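Local coordinates for uncharacterized protein (Nostoc punctiforme, PDB 2R3S) that is probably an S-adenosylmethionine-dependent O-methyltransferase whose substrate is not known, at residues L113-A116 against T122-S125; E127-L130 against P135-V138. All coordinates share one frame; numbering follows the deposited sequence.

Contact 1 (L113-A116 against T122-S125); sequences LTAA and TAIS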
loop_
_atom_site.group_PDB
_atom_site.type_symbol
_atom_site.label_atom_id
_atom_site.label_comp_id
_atom_site.label_asym_id
_atom_site.label_seq_id
_atom_site.Cartn_x
_atom_site.Cartn_y
_atom_site.Cartn_z
ATOM N N LEU A 113 9.524 -6.085 6.999
ATOM C CA LEU A 113 10.577 -5.294 6.423
ATOM C C LEU A 113 11.507 -4.832 7.532
ATOM O O LEU A 113 12.698 -4.665 7.292
ATOM C CB LEU A 113 9.970 -4.129 5.654
ATOM C CG LEU A 113 10.765 -3.402 4.592
ATOM C CD1 LEU A 113 11.351 -4.357 3.553
ATOM C CD2 LEU A 113 9.832 -2.369 3.949
ATOM N N THR A 114 10.991 -4.677 8.753
ATOM C CA THR A 114 11.848 -4.331 9.883
ATOM C C THR A 114 12.955 -5.354 10.049
ATOM O O THR A 114 14.106 -4.980 10.246
ATOM C CB THR A 114 11.090 -4.205 11.200
ATOM O OG1 THR A 114 10.015 -3.259 11.047
ATOM C CG2 THR A 114 12.041 -3.727 12.304
ATOM N N ALA A 115 12.595 -6.636 9.949
ATOM C CA ALA A 115 13.522 -7.757 10.012
ATOM C C ALA A 115 14.587 -7.660 8.934
ATOM O O ALA A 115 15.765 -7.867 9.216
ATOM C CB ALA A 115 12.768 -9.090 9.884
ATOM N N ALA A 116 14.171 -7.383 7.700
ATOM C CA ALA A 116 15.115 -7.201 6.595
ATOM C C ALA A 116 16.061 -6.027 6.785
ATOM O O ALA A 116 17.241 -6.107 6.438
ATOM C CB ALA A 116 14.359 -7.057 5.240
ATOM N N THR A 122 16.919 -10.148 2.893
ATOM C CA THR A 122 15.618 -10.777 3.072
ATOM C C THR A 122 15.532 -11.593 4.371
ATOM O O THR A 122 16.421 -12.355 4.685
ATOM C CB THR A 122 15.199 -11.673 1.863
ATOM O OG1 THR A 122 13.834 -12.070 2.032
ATOM C CG2 THR A 122 16.068 -12.933 1.762
ATOM N N ALA A 123 14.443 -11.379 5.104
ATOM C CA ALA A 123 14.053 -12.184 6.251
ATOM C C ALA A 123 13.280 -13.466 5.847
ATOM O O ALA A 123 12.891 -14.257 6.714
ATOM C CB ALA A 123 13.185 -11.341 7.174
ATOM N N ILE A 124 13.034 -13.649 4.549
ATOM C CA ILE A 124 12.378 -14.841 4.046
ATOM C C ILE A 124 13.331 -16.027 4.186
ATOM O O ILE A 124 14.544 -15.929 3.888
ATOM C CB ILE A 124 11.993 -14.716 2.529
ATOM C CG1 ILE A 124 10.964 -13.607 2.290
ATOM C CG2 ILE A 124 11.462 -16.050 1.990
ATOM C CD1 ILE A 124 10.810 -13.187 0.742
ATOM N N SER A 125 12.765 -17.162 4.595
ATOM C CA SER A 125 13.556 -18.376 4.781
ATOM C C SER A 125 14.424 -18.628 3.559
ATOM O O SER A 125 14.012 -18.400 2.411
ATOM C CB SER A 125 12.679 -19.625 5.075
#

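Contact 2 (E127-L130 against P135-V138); sequences EGTL and PVWV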
loop_
_atom_site.group_PDB
_atom_site.type_symbol
_atom_site.label_atom_id
_atom_site.label_comp_id
_atom_site.label_asym_id
_atom_site.label_seq_id
_atom_site.Cartn_x
_atom_site.Cartn_y
_atom_site.Cartn_z
ATOM N N GLU A 127 17.113 -18.195 0.880
ATOM C CA GLU A 127 17.681 -17.133 0.123
ATOM C C GLU A 127 16.571 -16.404 -0.586
ATOM O O GLU A 127 16.756 -15.977 -1.712
ATOM C CB GLU A 127 18.612 -17.748 -0.883
ATOM C CG GLU A 127 19.735 -18.541 -0.253
ATOM C CD GLU A 127 20.684 -19.044 -1.312
ATOM O OE1 GLU A 127 20.271 -19.914 -2.133
ATOM O OE2 GLU A 127 21.824 -18.525 -1.337
ATOM N N GLY A 128 15.425 -16.292 0.084
ATOM C CA GLY A 128 14.234 -15.698 -0.475
ATOM C C GLY A 128 13.903 -16.306 -1.827
ATOM O O GLY A 128 13.818 -17.517 -1.979
ATOM N N THR A 129 13.779 -15.444 -2.824
ATOM C CA THR A 129 13.370 -15.850 -4.156
ATOM C C THR A 129 14.505 -16.460 -4.949
ATOM O O THR A 129 14.292 -16.906 -6.071
ATOM C CB THR A 129 12.831 -14.634 -4.955
ATOM O OG1 THR A 129 13.847 -13.617 -5.004
ATOM C CG2 THR A 129 11.547 -14.101 -4.348
ATOM N N LEU A 130 15.711 -16.485 -4.377
ATOM C CA LEU A 130 16.891 -17.022 -5.058
ATOM C C LEU A 130 17.129 -18.518 -4.788
ATOM O O LEU A 130 18.092 -19.077 -5.298
ATOM C CB LEU A 130 18.131 -16.183 -4.702
ATOM C CG LEU A 130 17.980 -14.665 -4.983
ATOM C CD1 LEU A 130 19.321 -13.982 -5.089
ATOM C CD2 LEU A 130 17.126 -14.355 -6.265
ATOM N N PRO A 135 9.326 -21.337 -7.542
ATOM C CA PRO A 135 8.199 -21.263 -8.483
ATOM C C PRO A 135 7.691 -19.852 -8.801
ATOM O O PRO A 135 6.922 -19.681 -9.740
ATOM C CB PRO A 135 7.115 -22.086 -7.788
ATOM C CG PRO A 135 7.429 -21.965 -6.338
ATOM C CD PRO A 135 8.929 -21.961 -6.261
ATOM N N VAL A 136 8.113 -18.850 -8.034
ATOM C CA VAL A 136 7.727 -17.474 -8.308
ATOM C C VAL A 136 8.203 -17.026 -9.712
ATOM O O VAL A 136 7.613 -16.126 -10.294
ATOM C CB VAL A 136 8.162 -16.500 -7.170
ATOM C CG1 VAL A 136 9.658 -16.102 -7.269
ATOM C CG2 VAL A 136 7.233 -15.288 -7.137
ATOM N N TRP A 137 9.208 -17.699 -10.261
ATOM C CA TRP A 137 9.769 -17.342 -11.569
ATOM C C TRP A 137 8.988 -17.936 -12.720
ATOM O O TRP A 137 8.995 -17.372 -13.818
ATOM C CB TRP A 137 11.284 -17.624 -11.624
ATOM C CG TRP A 137 11.967 -16.861 -10.520
ATOM C CD1 TRP A 137 12.695 -17.388 -9.485
ATOM C CD2 TRP A 137 11.920 -15.432 -10.284
ATOM N NE1 TRP A 137 13.094 -16.391 -8.631
ATOM C CE2 TRP A 137 12.626 -15.186 -9.084
ATOM C CE3 TRP A 137 11.355 -14.342 -10.970
ATOM C CZ2 TRP A 137 12.782 -13.900 -8.558
ATOM C CZ3 TRP A 137 11.509 -13.058 -10.437
ATOM C CH2 TRP A 137 12.207 -12.853 -9.248
ATOM N N VAL A 138 8.231 -19.008 -12.453
ATOM C CA VAL A 138 7.224 -19.482 -13.401
ATOM C C VAL A 138 6.082 -18.473 -13.451
ATOM O O VAL A 138 5.638 -18.118 -14.541
ATOM C CB VAL A 138 6.737 -20.912 -13.063
ATOM C CG1 VAL A 138 5.663 -21.431 -14.081
ATOM C CG2 VAL A 138 7.929 -21.847 -13.005
#

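Contact 1 (L113-A116 against T122-S125)
Ala115 and Ala123 meet methyl to methyl, CB to CB at 3.5 Å, where the chain leaves helix 113-119 and folds back beside it. Each methyl points at the other segment, and the two are in contact. The Ala123 methyl also lies 4.1 Å from the backbone N of Ala116, resting on the helix backbone too. The Ala116 methyl lies 4.5 Å from Thr122 CA and packs on Leu292 of helix 282-294. The backbones are closest at this pair, with the CA atoms of Ala116 and Thr122 5.0 Å apart, an approach that goes with a small Ala116 side chain and a Thr122 side chain turned away.

Thr122 directs its side chain away from the helix and uses it to shape the loop. Its OG1 accepts a hydrogen bond from the backbone N of Ile124 (3.1 Å, N-H...O 158°), which makes an ST turn and carries the chain past Ala123. With chi1 at -171°, OG1 extends opposite the Thr122 backbone N, on the side where the N-H of Ile124 arrives. The same hydroxyl is hydrogen-bonded to the carbonyl O of Ala293, so one polar atom both closes the turn and ties it to the end of helix 282-294. Leu113 packs on Leu289 and Ala293 of that helix and on Ala21 of the second subunit, whose Glu28 is hydrogen-bonded to Thr114 OG1.

The loop is thus packed back on its own helix at the dimer side, with no hydrogen bond between the two segments. Their 114 Å² of buried surface is held by van der Waals contact between small groups, while the polar bonding that fixes the loop comes largely from the turn and from the end of helix 282-294 with Thr295 after it.

Contact 2 (E127-L130 against P135-V138)
Thr129 and Val136 mark the closest backbone approach, their CA atoms 7.2 Å apart, between a tight turn and helix 136-143. Leu130 N bonds to Glu127 O at 2.9 Å and closes a type II' beta turn over 127-130, with Gly128 at its second position, where the positive phi suits glycine. In the other segment Val138 N makes a weak bond to Pro135 O (3.1 Å). The turn presents the carbonyl of Thr129 to the helix.

Trp137 takes up that carbonyl: its indole NE1 donates to Thr129 O at 2.9 Å with a nearly straight N-H...O angle of 166°. The oxygen sits at the ring edge, in the indole plane, while the donor is tilted 25° from the carbonyl plane. The Trp137 CG lies anti to its own carbonyl carbon (chi1 -57°), a setting that sends the indole back toward the turn. The Thr129 side chain meets the ring at about a right angle, its CB 3.7 Å from CZ2 of Trp137. Val136 adds an apolar contact, CG1 to Thr129 CG2 at 4.0 Å, and the same CG1 lies over one indole face, offset toward its rim. Thr129 is thus met by a polar edge and a methyl group together. A phenylalanine in place of Trp137 would probably leave Thr129 O without its indole donor and weaken the tie between turn and helix.

The junction is buried on the Rossmann-like methyltransferase domain. Thr129 OG1 is hydrogen-bonded to the carbonyl O of Thr294, at the C-terminal end of helix 282-294. Val136 and Thr129 both pack on Ile106 of helix 104-107, whereas Trp137 reaches Val200 of helix 198-211 and meets the ring of His244, between strand 233-239 and helix 247-260, at a steep angle.

Overall arrangement
From the N terminus, the chain first passes through the family's dimerisation region, then enters helix 113-119. Contact 1 closes the end of this helix and the residues just after it; contact 2 closes the short loop 131-134 before helix 136-143. The two are in series: neither encloses nor crosses the other. Their centres lie 15 Å apart, yet they touch where Thr122 CG2 packs 3.8 Å from Gly128 N. Both are also tied to the C-terminal end of helix 282-294 and the residues just after it. The helix of contact 1 also meets the second subunit, while contact 2 leads inward to helix 104-107 and to helix 198-211 of the Rossmann-like methyltransferase fold.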